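Local coordinates for alpha-catenin-like protein hmp-1 (Caenorhabditis elegans, PDB 5H5M) that joins the cadherin-catenin complex at adherens junctions and is required for cell migration during body enclosure and cell shape changes during body elongation, at residues I8-T13 with E35-R40; R17-P22 with E99-T104; T29-L34 with E79-T84; Q74-E79 with L95-V100. All coordinates share one frame; numbering follows the deposited sequence.

Contact 1. Residues I8-T13 with E35-R40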
loop_
_atom_site.group_PDB
_atom_site.type_symbol
_atom_site.label_atom_id
_atom_site.label_comp_id
_atom_site.label_asym_id
_atom_site.label_seq_id
_atom_site.Cartn_x
_atom_site.Cartn_y
_atom_site.Cartn_z
ATOM N N ILE A 8 -13.197 10.469 4.354
ATOM C CA ILE A 8 -12.246 11.571 4.370
ATOM C C ILE A 8 -12.981 12.907 4.472
ATOM O O ILE A 8 -12.490 13.844 5.096
ATOM C CB ILE A 8 -11.321 11.557 3.127
ATOM C CG1 ILE A 8 -10.122 12.480 3.352
ATOM C CG2 ILE A 8 -12.080 11.914 1.849
ATOM C CD1 ILE A 8 -9.280 12.082 4.545
ATOM N N ASN A 9 -14.173 12.985 3.885
ATOM C CA ASN A 9 -14.974 14.196 3.974
ATOM C C ASN A 9 -15.584 14.352 5.362
ATOM O O ASN A 9 -15.695 15.464 5.875
ATOM C CB ASN A 9 -16.068 14.199 2.909
ATOM C CG ASN A 9 -15.515 14.396 1.509
ATOM O OD1 ASN A 9 -14.428 14.948 1.332
ATOM N ND2 ASN A 9 -16.262 13.944 0.507
ATOM N N GLU A 10 -15.975 13.231 5.963
ATOM C CA GLU A 10 -16.493 13.233 7.326
ATOM C C GLU A 10 -15.440 13.752 8.301
ATOM O O GLU A 10 -15.743 14.548 9.184
ATOM C CB GLU A 10 -16.948 11.830 7.739
ATOM C CG GLU A 10 -18.147 11.289 6.968
ATOM C CD GLU A 10 -19.467 11.915 7.393
ATOM O OE1 GLU A 10 -19.462 12.791 8.284
ATOM O OE2 GLU A 10 -20.515 11.522 6.838
ATOM N N ILE A 11 -14.201 13.301 8.123
ATOM C CA ILE A 11 -13.088 13.727 8.966
ATOM C C ILE A 11 -12.739 15.201 8.756
ATOM O O ILE A 11 -12.589 15.958 9.718
ATOM C CB ILE A 11 -11.834 12.872 8.702
ATOM C CG1 ILE A 11 -12.032 11.451 9.231
ATOM C CG2 ILE A 11 -10.611 13.498 9.341
ATOM C CD1 ILE A 11 -10.874 10.530 8.929
ATOM N N ASP A 12 -12.612 15.602 7.494
ATOM C CA ASP A 12 -12.229 16.969 7.156
ATOM C C ASP A 12 -13.231 18.003 7.671
ATOM O O ASP A 12 -12.843 19.014 8.257
ATOM C CB ASP A 12 -12.063 17.114 5.641
ATOM C CG ASP A 12 -10.842 16.382 5.113
ATOM O OD1 ASP A 12 -9.923 16.096 5.912
ATOM O OD2 ASP A 12 -10.798 16.097 3.897
ATOM N N THR A 13 -14.517 17.747 7.451
ATOM C CA THR A 13 -15.561 18.660 7.903
ATOM C C THR A 13 -15.651 18.690 9.429
ATOM O O THR A 13 -15.865 19.747 10.023
ATOM C CB THR A 13 -16.940 18.284 7.320
ATOM O OG1 THR A 13 -17.263 16.934 7.670
ATOM C CG2 THR A 13 -16.935 18.422 5.804
ATOM N N GLU A 35 -21.890 14.377 17.897
ATOM C CA GLU A 35 -21.727 12.998 18.343
ATOM C C GLU A 35 -22.035 12.023 17.207
ATOM O O GLU A 35 -21.379 10.996 17.070
ATOM C CB GLU A 35 -22.623 12.709 19.550
ATOM C CG GLU A 35 -22.084 13.249 20.866
ATOM C CD GLU A 35 -23.030 13.012 22.027
ATOM O OE1 GLU A 35 -24.209 12.681 21.781
ATOM O OE2 GLU A 35 -22.593 13.156 23.189
ATOM N N GLY A 36 -23.035 12.354 16.395
ATOM C CA GLY A 36 -23.371 11.547 15.234
ATOM C C GLY A 36 -22.275 11.622 14.189
ATOM O O GLY A 36 -21.938 10.626 13.549
ATOM N N HIS A 37 -21.717 12.817 14.025
ATOM C CA HIS A 37 -20.609 13.047 13.104
ATOM C C HIS A 37 -19.396 12.203 13.496
ATOM O O HIS A 37 -18.778 11.550 12.653
ATOM C CB HIS A 37 -20.246 14.536 13.086
ATOM C CG HIS A 37 -19.502 14.969 11.863
ATOM N ND1 HIS A 37 -19.499 16.277 11.422
ATOM C CD2 HIS A 37 -18.730 14.278 10.992
ATOM C CE1 HIS A 37 -18.762 16.369 10.331
ATOM N NE2 HIS A 37 -18.283 15.171 10.048
ATOM N N CYS A 38 -19.070 12.214 14.785
ATOM C CA CYS A 38 -17.954 11.434 15.310
ATOM C C CYS A 38 -18.146 9.933 15.114
ATOM O O CYS A 38 -17.201 9.219 14.773
ATOM C CB CYS A 38 -17.757 11.731 16.796
ATOM S SG CYS A 38 -16.466 10.747 17.583
ATOM N N GLU A 39 -19.365 9.454 15.341
ATOM C CA GLU A 39 -19.652 8.029 15.225
ATOM C C GLU A 39 -19.567 7.538 13.781
ATOM O O GLU A 39 -19.255 6.373 13.539
ATOM C CB GLU A 39 -21.029 7.707 15.810
ATOM C CG GLU A 39 -21.127 7.922 17.314
ATOM C CD GLU A 39 -20.095 7.122 18.091
ATOM O OE1 GLU A 39 -19.851 5.949 17.735
ATOM O OE2 GLU A 39 -19.519 7.671 19.054
ATOM N N ARG A 40 -19.837 8.423 12.825
ATOM C CA ARG A 40 -19.715 8.069 11.413
ATOM C C ARG A 40 -18.249 7.912 11.031
ATOM O O ARG A 40 -17.899 7.066 10.207
ATOM C CB ARG A 40 -20.391 9.113 10.520
ATOM C CG ARG A 40 -21.911 9.068 10.569
ATOM C CD ARG A 40 -22.540 9.870 9.438
ATOM N NE ARG A 40 -22.350 11.309 9.601
ATOM C CZ ARG A 40 -23.134 12.089 10.340
ATOM N NH1 ARG A 40 -24.163 11.570 10.998
ATOM N NH2 ARG A 40 -22.886 13.388 10.427
#
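Glu-10 and His-37 meet where helix segments 8-13 and 35-40 run roughly antiparallel, their axes 139° apart in direction and 9.6 Å at closest approach. His-37 has its CG anti to the backbone N (chi1 -159°), which sends the imidazole across the gap. There NE2 donates to a lone pair of Glu-10 O, in the carbonyl plane, at 2.8 Å; the oxygen lies obliquely to the ring, and the bond is bent to 131°. Thr-13 OG1 comes to the ring edge, 3.1 Å from His-37 CE1, and itself donates to Asn-9 O at 2.8 Å. These contacts join helices 6-17 and 27-49 within a four-helix bundle of the M domain, where Phe-14 also meets the His-37 ring edge to face. The Glu-10 chain folds at its second torsion, bringing OE1 within 3.2 Å of His-37 CD2 with the carboxylate nearly perpendicular to the ring. The other oxygen, OE2, forms a salt bridge through a weak 3.3 Å bond from Arg-40 NE, at the guanidinium edge. With His-37 cut back to an alanine, Glu-10 O would probably lose its cross-helix donor and a gap would open beside Thr-13.

Contact 2. Residues R17-P22 with E99-T104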
loop_
_atom_site.group_PDB
_atom_site.type_symbol
_atom_site.label_atom_id
_atom_site.label_comp_id
_atom_site.label_asym_id
_atom_site.label_seq_id
_atom_site.Cartn_x
_atom_site.Cartn_y
_atom_site.Cartn_z
ATOM N N ARG A 17 -16.438 21.557 12.118
ATOM C CA ARG A 17 -17.717 21.539 12.820
ATOM C C ARG A 17 -17.539 21.731 14.323
ATOM O O ARG A 17 -18.391 22.328 14.981
ATOM C CB ARG A 17 -18.466 20.230 12.553
ATOM C CG ARG A 17 -18.909 20.031 11.110
ATOM C CD ARG A 17 -19.776 21.182 10.621
ATOM N NE ARG A 17 -21.022 21.312 11.374
ATOM C CZ ARG A 17 -22.181 20.775 11.005
ATOM N NH1 ARG A 17 -22.259 20.063 9.888
ATOM N NH2 ARG A 17 -23.264 20.949 11.751
ATOM N N ILE A 18 -16.431 21.226 14.861
ATOM C CA ILE A 18 -16.180 21.298 16.298
ATOM C C ILE A 18 -15.742 22.692 16.731
ATOM O O ILE A 18 -15.646 22.978 17.924
ATOM C CB ILE A 18 -15.109 20.290 16.740
ATOM C CG1 ILE A 18 -13.791 20.573 16.017
ATOM C CG2 ILE A 18 -15.583 18.864 16.495
ATOM C CD1 ILE A 18 -12.663 19.670 16.432
ATOM N N GLU A 19 -15.466 23.552 15.756
ATOM C CA GLU A 19 -15.105 24.935 16.040
ATOM C C GLU A 19 -16.323 25.838 15.895
ATOM O O GLU A 19 -16.579 26.391 14.826
ATOM C CB GLU A 19 -13.974 25.398 15.122
ATOM C CG GLU A 19 -12.638 24.750 15.435
ATOM C CD GLU A 19 -11.547 25.153 14.464
ATOM O OE1 GLU A 19 -11.868 25.455 13.295
ATOM O OE2 GLU A 19 -10.366 25.170 14.873
ATOM N N ILE A 20 -17.073 25.968 16.982
ATOM C CA ILE A 20 -18.271 26.794 17.010
ATOM C C ILE A 20 -18.042 27.983 17.930
ATOM O O ILE A 20 -17.293 27.880 18.901
ATOM C CB ILE A 20 -19.497 25.995 17.503
ATOM C CG1 ILE A 20 -19.497 24.586 16.907
ATOM C CG2 ILE A 20 -20.793 26.726 17.182
ATOM C CD1 ILE A 20 -20.523 23.660 17.529
ATOM N N ASP A 21 -18.666 29.114 17.619
ATOM C CA ASP A 21 -18.683 30.235 18.548
ATOM C C ASP A 21 -19.379 29.781 19.825
ATOM O O ASP A 21 -20.535 29.363 19.782
ATOM C CB ASP A 21 -19.395 31.445 17.936
ATOM C CG ASP A 21 -19.587 32.577 18.930
ATOM O OD1 ASP A 21 -18.684 32.814 19.758
ATOM O OD2 ASP A 21 -20.646 33.235 18.881
ATOM N N PRO A 22 -18.662 29.830 20.963
ATOM C CA PRO A 22 -19.177 29.390 22.266
ATOM C C PRO A 22 -20.552 29.964 22.603
ATOM O O PRO A 22 -21.337 29.301 23.279
ATOM C CB PRO A 22 -18.118 29.903 23.239
ATOM C CG PRO A 22 -16.858 29.857 22.448
ATOM C CD PRO A 22 -17.252 30.249 21.049
ATOM N N GLU A 99 -7.158 19.423 21.342
ATOM C CA GLU A 99 -7.052 18.018 21.712
ATOM C C GLU A 99 -7.760 17.123 20.697
ATOM O O GLU A 99 -7.243 16.074 20.312
ATOM C CB GLU A 99 -7.629 17.789 23.112
ATOM C CG GLU A 99 -7.573 16.342 23.593
ATOM C CD GLU A 99 -6.163 15.865 23.894
ATOM O OE1 GLU A 99 -5.232 16.700 23.915
ATOM O OE2 GLU A 99 -5.985 14.649 24.115
ATOM N N VAL A 100 -8.944 17.544 20.265
ATOM C CA VAL A 100 -9.702 16.793 19.272
ATOM C C VAL A 100 -8.963 16.770 17.937
ATOM O O VAL A 100 -8.856 15.720 17.299
ATOM C CB VAL A 100 -11.112 17.380 19.064
ATOM C CG1 VAL A 100 -11.866 16.582 18.014
ATOM C CG2 VAL A 100 -11.882 17.388 20.375
ATOM N N HIS A 101 -8.453 17.931 17.528
ATOM C CA HIS A 101 -7.705 18.053 16.277
ATOM C C HIS A 101 -6.483 17.146 16.261
ATOM O O HIS A 101 -6.136 16.585 15.223
ATOM C CB HIS A 101 -7.269 19.504 16.038
ATOM C CG HIS A 101 -8.340 20.369 15.450
ATOM N ND1 HIS A 101 -8.272 21.747 15.459
ATOM C CD2 HIS A 101 -9.500 20.055 14.828
ATOM C CE1 HIS A 101 -9.346 22.242 14.873
ATOM N NE2 HIS A 101 -10.109 21.238 14.481
ATOM N N LYS A 102 -5.833 17.004 17.412
ATOM C CA LYS A 102 -4.660 16.144 17.513
ATOM C C LYS A 102 -5.029 14.665 17.364
ATOM O O LYS A 102 -4.300 13.898 16.732
ATOM C CB LYS A 102 -3.938 16.371 18.841
ATOM C CG LYS A 102 -2.486 15.919 18.825
ATOM C CD LYS A 102 -2.184 14.968 19.970
ATOM C CE LYS A 102 -2.462 15.615 21.317
ATOM N NZ LYS A 102 -2.181 14.681 22.443
ATOM N N ARG A 103 -6.157 14.268 17.946
ATOM C CA ARG A 103 -6.629 12.891 17.827
ATOM C C ARG A 103 -7.092 12.610 16.403
ATOM O O ARG A 103 -6.816 11.546 15.849
ATOM C CB ARG A 103 -7.763 12.612 18.816
ATOM C CG ARG A 103 -7.396 12.876 20.263
ATOM C CD ARG A 103 -6.269 11.968 20.728
ATOM N NE ARG A 103 -5.774 12.363 22.043
ATOM C CZ ARG A 103 -4.901 11.663 22.760
ATOM N NH1 ARG A 103 -4.421 10.518 22.293
ATOM N NH2 ARG A 103 -4.509 12.107 23.947
ATOM N N THR A 104 -7.795 13.572 15.815
ATOM C CA THR A 104 -8.252 13.459 14.435
ATOM C C THR A 104 -7.073 13.340 13.468
ATOM O O THR A 104 -7.096 12.528 12.545
ATOM C CB THR A 104 -9.122 14.665 14.027
ATOM O OG1 THR A 104 -10.203 14.815 14.955
ATOM C CG2 THR A 104 -9.688 14.461 12.640
#
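Ile-18 pushes its CD1 methyl against Val-100 and His-101, so that the loop following helix 6-17 packs on helix 92-122 in the four-helix bundle of this M domain. The CG1 branch of Ile-18 stands between the backbone N and the carbonyl carbon (chi1 60°) and continues fully extended, putting CD1 at the front. That methyl lies 3.6 Å from Val-100 CG1, an apolar contact in which the two side chains lie alongside each other, pointing opposite ways. It is equally 3.6 Å from His-101 CD2, approaching the ring obliquely.

The imidazole is fixed from another direction, because His-101 NE2 is hydrogen-bonded to Gln-15 O near the end of helix 6-17. Glu-19 reaches the same ring with an extended chain, its CG anti to the carbonyl carbon (chi1 -70°). Its OE2 lies in the ring plane at the edge, 3.1 Å from His-101 CE1, and the carboxylate is turned 72° from the imidazole. The carboxylate oxygen thus faces the CE1 hydrogen rather than an N-H; its charge would probably favour a protonated imidazole. On the loop side, Tyr-80 OH hydrogen-bonds both Ile-18 O and Ile-20 N, pinning the backbone as it leaves the helix.

Within segment 99-104, Thr-104 OG1 donates back to Val-100 O at 2.9 Å, doubling the backbone bond from Thr-104 N. Arg-103 grips Glu-99 side-on, both nitrogens aiming at a single oxygen: NE stands 3.1 Å and NH2 2.9 Å from Glu-99 OE2.

Contact 3. Residues T29-L34 with E79-T84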
loop_
_atom_site.group_PDB
_atom_site.type_symbol
_atom_site.label_atom_id
_atom_site.label_comp_id
_atom_site.label_asym_id
_atom_site.label_seq_id
_atom_site.Cartn_x
_atom_site.Cartn_y
_atom_site.Cartn_z
ATOM N N THR A 29 -28.931 20.594 19.944
ATOM C CA THR A 29 -28.738 20.493 18.501
ATOM C C THR A 29 -27.276 20.249 18.130
ATOM O O THR A 29 -26.971 19.326 17.376
ATOM C CB THR A 29 -29.237 21.761 17.771
ATOM O OG1 THR A 29 -28.730 22.927 18.428
ATOM C CG2 THR A 29 -30.758 21.812 17.764
ATOM N N ASP A 30 -26.379 21.069 18.667
ATOM C CA ASP A 30 -24.961 20.985 18.322
ATOM C C ASP A 30 -24.296 19.734 18.882
ATOM O O ASP A 30 -23.287 19.275 18.352
ATOM C CB ASP A 30 -24.215 22.228 18.814
ATOM C CG ASP A 30 -24.372 23.410 17.879
ATOM O OD1 ASP A 30 -24.289 23.211 16.648
ATOM O OD2 ASP A 30 -24.582 24.537 18.375
ATOM N N ARG A 31 -24.852 19.183 19.954
ATOM C CA ARG A 31 -24.270 17.986 20.556
ATOM C C ARG A 31 -24.663 16.678 19.847
ATOM O O ARG A 31 -23.786 15.867 19.553
ATOM C CB ARG A 31 -24.631 17.898 22.041
ATOM C CG ARG A 31 -24.037 16.685 22.726
ATOM C CD ARG A 31 -24.353 16.640 24.214
ATOM N NE ARG A 31 -23.538 15.628 24.877
ATOM C CZ ARG A 31 -22.604 15.892 25.786
ATOM N NH1 ARG A 31 -22.376 17.139 26.167
ATOM N NH2 ARG A 31 -21.905 14.902 26.322
ATOM N N PRO A 32 -25.968 16.458 19.572
ATOM C CA PRO A 32 -26.311 15.168 18.955
ATOM C C PRO A 32 -25.716 14.952 17.561
ATOM O O PRO A 32 -25.401 13.812 17.213
ATOM C CB PRO A 32 -27.844 15.211 18.876
ATOM C CG PRO A 32 -28.257 16.211 19.885
ATOM C CD PRO A 32 -27.178 17.243 19.876
ATOM N N ASP A 33 -25.569 16.013 16.773
ATOM C CA ASP A 33 -25.064 15.853 15.414
ATOM C C ASP A 33 -23.541 15.747 15.411
ATOM O O ASP A 33 -22.963 15.069 14.563
ATOM C CB ASP A 33 -25.521 17.004 14.512
ATOM C CG ASP A 33 -24.785 18.295 14.792
ATOM O OD1 ASP A 33 -24.633 18.646 15.980
ATOM O OD2 ASP A 33 -24.344 18.950 13.822
ATOM N N LEU A 34 -22.897 16.410 16.366
ATOM C CA LEU A 34 -21.451 16.316 16.512
ATOM C C LEU A 34 -21.073 14.921 16.998
ATOM O O LEU A 34 -20.069 14.352 16.567
ATOM C CB LEU A 34 -20.938 17.383 17.476
ATOM C CG LEU A 34 -19.832 18.308 16.967
ATOM C CD1 LEU A 34 -20.075 18.702 15.518
ATOM C CD2 LEU A 34 -19.752 19.548 17.848
ATOM N N GLU A 79 -16.959 21.296 27.974
ATOM C CA GLU A 79 -16.470 22.665 28.101
ATOM C C GLU A 79 -17.376 23.667 27.388
ATOM O O GLU A 79 -17.579 24.781 27.878
ATOM C CB GLU A 79 -15.042 22.783 27.565
ATOM C CG GLU A 79 -13.997 21.985 28.342
ATOM C CD GLU A 79 -13.732 22.529 29.737
ATOM O OE1 GLU A 79 -14.320 23.566 30.111
ATOM O OE2 GLU A 79 -12.917 21.919 30.463
ATOM N N TYR A 80 -17.919 23.277 26.237
ATOM C CA TYR A 80 -18.878 24.122 25.529
ATOM C C TYR A 80 -20.104 24.409 26.393
ATOM O O TYR A 80 -20.691 25.487 26.319
ATOM C CB TYR A 80 -19.319 23.472 24.217
ATOM C CG TYR A 80 -18.510 23.878 23.002
ATOM C CD1 TYR A 80 -18.472 25.200 22.580
ATOM C CD2 TYR A 80 -17.812 22.932 22.261
ATOM C CE1 TYR A 80 -17.743 25.576 21.466
ATOM C CE2 TYR A 80 -17.081 23.297 21.143
ATOM C CZ TYR A 80 -17.051 24.619 20.751
ATOM O OH TYR A 80 -16.327 24.988 19.642
ATOM N N GLU A 81 -20.479 23.439 27.216
ATOM C CA GLU A 81 -21.691 23.543 28.018
ATOM C C GLU A 81 -21.439 24.226 29.362
ATOM O O GLU A 81 -22.347 24.348 30.181
ATOM C CB GLU A 81 -22.300 22.152 28.211
ATOM C CG GLU A 81 -22.880 21.597 26.914
ATOM C CD GLU A 81 -23.118 20.099 26.932
ATOM O OE1 GLU A 81 -22.915 19.461 27.989
ATOM O OE2 GLU A 81 -23.499 19.557 25.873
ATOM N N LYS A 82 -20.210 24.682 29.575
ATOM C CA LYS A 82 -19.877 25.462 30.766
ATOM C C LYS A 82 -19.710 26.951 30.463
ATOM O O LYS A 82 -19.343 27.728 31.346
ATOM C CB LYS A 82 -18.598 24.936 31.419
ATOM C CG LYS A 82 -18.726 23.570 32.055
ATOM C CD LYS A 82 -17.419 23.164 32.709
ATOM C CE LYS A 82 -17.473 21.731 33.199
ATOM N NZ LYS A 82 -16.225 21.335 33.912
ATOM N N SER A 83 -19.969 27.348 29.218
ATOM C CA SER A 83 -19.882 28.760 28.845
ATOM C C SER A 83 -21.033 29.568 29.424
ATOM O O SER A 83 -22.188 29.145 29.379
ATOM C CB SER A 83 -19.852 28.922 27.325
ATOM O OG SER A 83 -18.521 28.897 26.846
ATOM N N THR A 84 -20.706 30.733 29.977
ATOM C CA THR A 84 -21.707 31.620 30.558
ATOM C C THR A 84 -21.411 33.071 30.207
ATOM O O THR A 84 -20.447 33.365 29.498
ATOM C CB THR A 84 -21.777 31.490 32.097
ATOM O OG1 THR A 84 -20.502 31.809 32.662
ATOM C CG2 THR A 84 -22.174 30.080 32.518
#
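Arg-31 and Glu-81 carry this surface contact with one charged, hydrogen-bonded pair. Arg-31 NH1 donates to Glu-81 OE2 at 2.7 Å with an angle of 149°. The oxygen sits at the guanidinium edge, close to its plane, while NH1 meets OE2 on the syn side of the carboxylate, 30° out of its plane. The other carboxylate oxygen, Glu-81 OE1, is 3.0 Å from the same NH1. Arg-31 reaches this far because its CG is anti to the backbone N (chi1 -179°) and the chain stays extended to NE; Glu-81 also extends beyond CG, and the two side chains cross at about a right angle.

Further polar partners surround the pair. Glu-35 takes Arg-31 NE in a second salt bridge, Arg-27 pairs with Glu-81 OE1, and Tyr-25 OH bonds Glu-81 OE2.

The backbones stay well apart, with 9.6 Å between Arg-31 CA and Tyr-80 CA. Helix 27-49 is kinked at Pro-32, whose N makes no bond to the preceding turn. Lys-82 N bonds Glu-79 O at 3.1 Å as helix 56-80 ends, and a type I beta turn runs from Tyr-80 to Ser-83. The salt bridge therefore ties the first turns of helix 27-49 to the turn that follows helix 56-80, its antiparallel neighbour, at one end of the four-helix bundle.

A leucine in place of Arg-31 would probably strip Glu-81 and Glu-35 of a shared cationic mate. The chemistry implies an electrostatic tie at the surface, with Arg-31 and Arg-27 gathered at the Glu-81 carboxylate and likely to favour its ionised form.

Contact 4. Residues Q74-E79 with L95-V100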
loop_
_atom_site.group_PDB
_atom_site.type_symbol
_atom_site.label_atom_id
_atom_site.label_comp_id
_atom_site.label_asym_id
_atom_site.label_seq_id
_atom_site.Cartn_x
_atom_site.Cartn_y
_atom_site.Cartn_z
ATOM N N GLN A 74 -16.088 14.326 23.927
ATOM C CA GLN A 74 -16.912 14.451 25.124
ATOM C C GLN A 74 -16.410 15.563 26.041
ATOM O O GLN A 74 -17.206 16.325 26.588
ATOM C CB GLN A 74 -16.963 13.124 25.888
ATOM C CG GLN A 74 -17.798 12.051 25.202
ATOM C CD GLN A 74 -19.226 12.503 24.947
ATOM O OE1 GLN A 74 -19.919 12.959 25.859
ATOM N NE2 GLN A 74 -19.668 12.391 23.699
ATOM N N GLU A 75 -15.093 15.652 26.203
ATOM C CA GLU A 75 -14.495 16.683 27.050
ATOM C C GLU A 75 -14.741 18.071 26.476
ATOM O O GLU A 75 -15.066 19.001 27.216
ATOM C CB GLU A 75 -12.993 16.441 27.225
ATOM C CG GLU A 75 -12.663 15.162 27.982
ATOM C CD GLU A 75 -11.179 14.844 27.983
ATOM O OE1 GLU A 75 -10.401 15.614 27.381
ATOM O OE2 GLU A 75 -10.795 13.819 28.583
ATOM N N LEU A 76 -14.589 18.204 25.160
ATOM C CA LEU A 76 -14.856 19.467 24.478
ATOM C C LEU A 76 -16.310 19.896 24.653
ATOM O O LEU A 76 -16.589 21.061 24.938
ATOM C CB LEU A 76 -14.516 19.362 22.989
ATOM C CG LEU A 76 -14.888 20.560 22.103
ATOM C CD1 LEU A 76 -14.223 21.842 22.585
ATOM C CD2 LEU A 76 -14.530 20.287 20.643
ATOM N N LEU A 77 -17.231 18.951 24.485
ATOM C CA LEU A 77 -18.660 19.229 24.637
ATOM C C LEU A 77 -18.985 19.639 26.068
ATOM O O LEU A 77 -19.872 20.464 26.300
ATOM C CB LEU A 77 -19.499 18.012 24.238
ATOM C CG LEU A 77 -19.467 17.602 22.763
ATOM C CD1 LEU A 77 -20.304 16.350 22.530
ATOM C CD2 LEU A 77 -19.942 18.745 21.878
ATOM N N THR A 78 -18.267 19.056 27.024
ATOM C CA THR A 78 -18.431 19.412 28.429
ATOM C C THR A 78 -18.018 20.866 28.658
ATOM O O THR A 78 -18.658 21.587 29.424
ATOM C CB THR A 78 -17.607 18.486 29.353
ATOM O OG1 THR A 78 -18.055 17.134 29.199
ATOM C CG2 THR A 78 -17.764 18.892 30.808
ATOM N N GLU A 79 -16.959 21.296 27.974
ATOM C CA GLU A 79 -16.470 22.665 28.101
ATOM C C GLU A 79 -17.376 23.667 27.388
ATOM O O GLU A 79 -17.579 24.781 27.878
ATOM C CB GLU A 79 -15.042 22.783 27.565
ATOM C CG GLU A 79 -13.997 21.985 28.342
ATOM C CD GLU A 79 -13.732 22.529 29.737
ATOM O OE1 GLU A 79 -14.320 23.566 30.111
ATOM O OE2 GLU A 79 -12.917 21.919 30.463
ATOM N N LEU A 95 -8.407 24.823 24.026
ATOM C CA LEU A 95 -7.572 23.694 24.426
ATOM C C LEU A 95 -8.254 22.374 24.088
ATOM O O LEU A 95 -7.604 21.421 23.651
ATOM C CB LEU A 95 -7.255 23.754 25.920
ATOM C CG LEU A 95 -6.234 24.802 26.363
ATOM C CD1 LEU A 95 -6.268 24.980 27.877
ATOM C CD2 LEU A 95 -4.839 24.408 25.898
ATOM N N GLY A 96 -9.567 22.328 24.292
ATOM C CA GLY A 96 -10.353 21.149 23.981
ATOM C C GLY A 96 -10.407 20.891 22.487
ATOM O O GLY A 96 -10.314 19.746 22.041
ATOM N N ILE A 97 -10.562 21.966 21.719
ATOM C CA ILE A 97 -10.561 21.888 20.262
ATOM C C ILE A 97 -9.227 21.356 19.749
ATOM O O ILE A 97 -9.187 20.527 18.840
ATOM C CB ILE A 97 -10.846 23.267 19.626
ATOM C CG1 ILE A 97 -12.288 23.696 19.911
ATOM C CG2 ILE A 97 -10.585 23.240 18.124
ATOM C CD1 ILE A 97 -12.612 25.102 19.450
ATOM N N ALA A 98 -8.138 21.828 20.348
ATOM C CA ALA A 98 -6.800 21.390 19.962
ATOM C C ALA A 98 -6.598 19.900 20.234
ATOM O O ALA A 98 -5.950 19.200 19.455
ATOM C CB ALA A 98 -5.743 22.208 20.691
ATOM N N GLU A 99 -7.158 19.423 21.342
ATOM C CA GLU A 99 -7.052 18.018 21.712
ATOM C C GLU A 99 -7.760 17.123 20.697
ATOM O O GLU A 99 -7.243 16.074 20.312
ATOM C CB GLU A 99 -7.629 17.789 23.112
ATOM C CG GLU A 99 -7.573 16.342 23.593
ATOM C CD GLU A 99 -6.163 15.865 23.894
ATOM O OE1 GLU A 99 -5.232 16.700 23.915
ATOM O OE2 GLU A 99 -5.985 14.649 24.115
ATOM N N VAL A 100 -8.944 17.544 20.265
ATOM C CA VAL A 100 -9.702 16.793 19.272
ATOM C C VAL A 100 -8.963 16.770 17.937
ATOM O O VAL A 100 -8.856 15.720 17.299
ATOM C CB VAL A 100 -11.112 17.380 19.064
ATOM C CG1 VAL A 100 -11.866 16.582 18.014
ATOM C CG2 VAL A 100 -11.882 17.388 20.375
#
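Leu-76 packs onto Gly-96, Ile-97 and Val-100, where helix segments 74-79 and 95-100 run nearly antiparallel, 163° apart in direction with axes 8.8 Å apart. The backbones come closest at the glycine: Leu-76 CA is 4.8 Å from Gly-96 CA. Without a side chain at Gly-96, the leucine can lie directly against the opposing main chain.

From the backbone, Leu-76 CB points toward the other helix and lies over the glycine, 4.6 Å from Gly-96 CA. With CG anti to the backbone N (chi1 173°), the chain runs on into the interface and CG splits it into two methyls. CD1 turns to the main chain, 3.9 Å from Gly-96 C, and also meets the first side-chain branch of the next residue, Ile-97 CG1, at 3.8 Å. A CB on Gly-96 would stand only 3.2 Å from Leu-76 CD1, too close for a side chain there. CD2 of Leu-76 also borders Ile-97 CG1 but reaches on to Val-100 CG2, 3.9 Å away, with the leucine and valine side chains at about a right angle. Ile-18, from the loop after helix 6-17, covers Leu-76 as well.

Thr-78 OG1 is bonded 2.9 Å back to Gln-74 O on its own helix, away from this apolar seam. Close leucine-to-glycine packing here joins helices 56-80 and 92-122 as consecutive antiparallel members of a four-helix bundle, as in the vinculin/alpha-catenin family.

From the N terminus, helix 6-17 is first tied to helix 27-49 by contact 1, which closes a short loop of chain. Contact 2 starts just after that helix and reaches far ahead to helix 92-122, crossing contact 1. Contact 3 joins the start of helix 27-49 to the end of helix 56-80; it lies wholly within the span of contact 2 and crosses contact 1. Contact 4 follows contact 1 in series, crosses contact 3, and closes on the same part of helix 92-122 as contact 2, sharing Glu-99 and Val-100 with it. A probable hydrogen bond from Gln-74 to Glu-35 connects contacts 1 and 4. Together the four bind the helices of one bundle at its end.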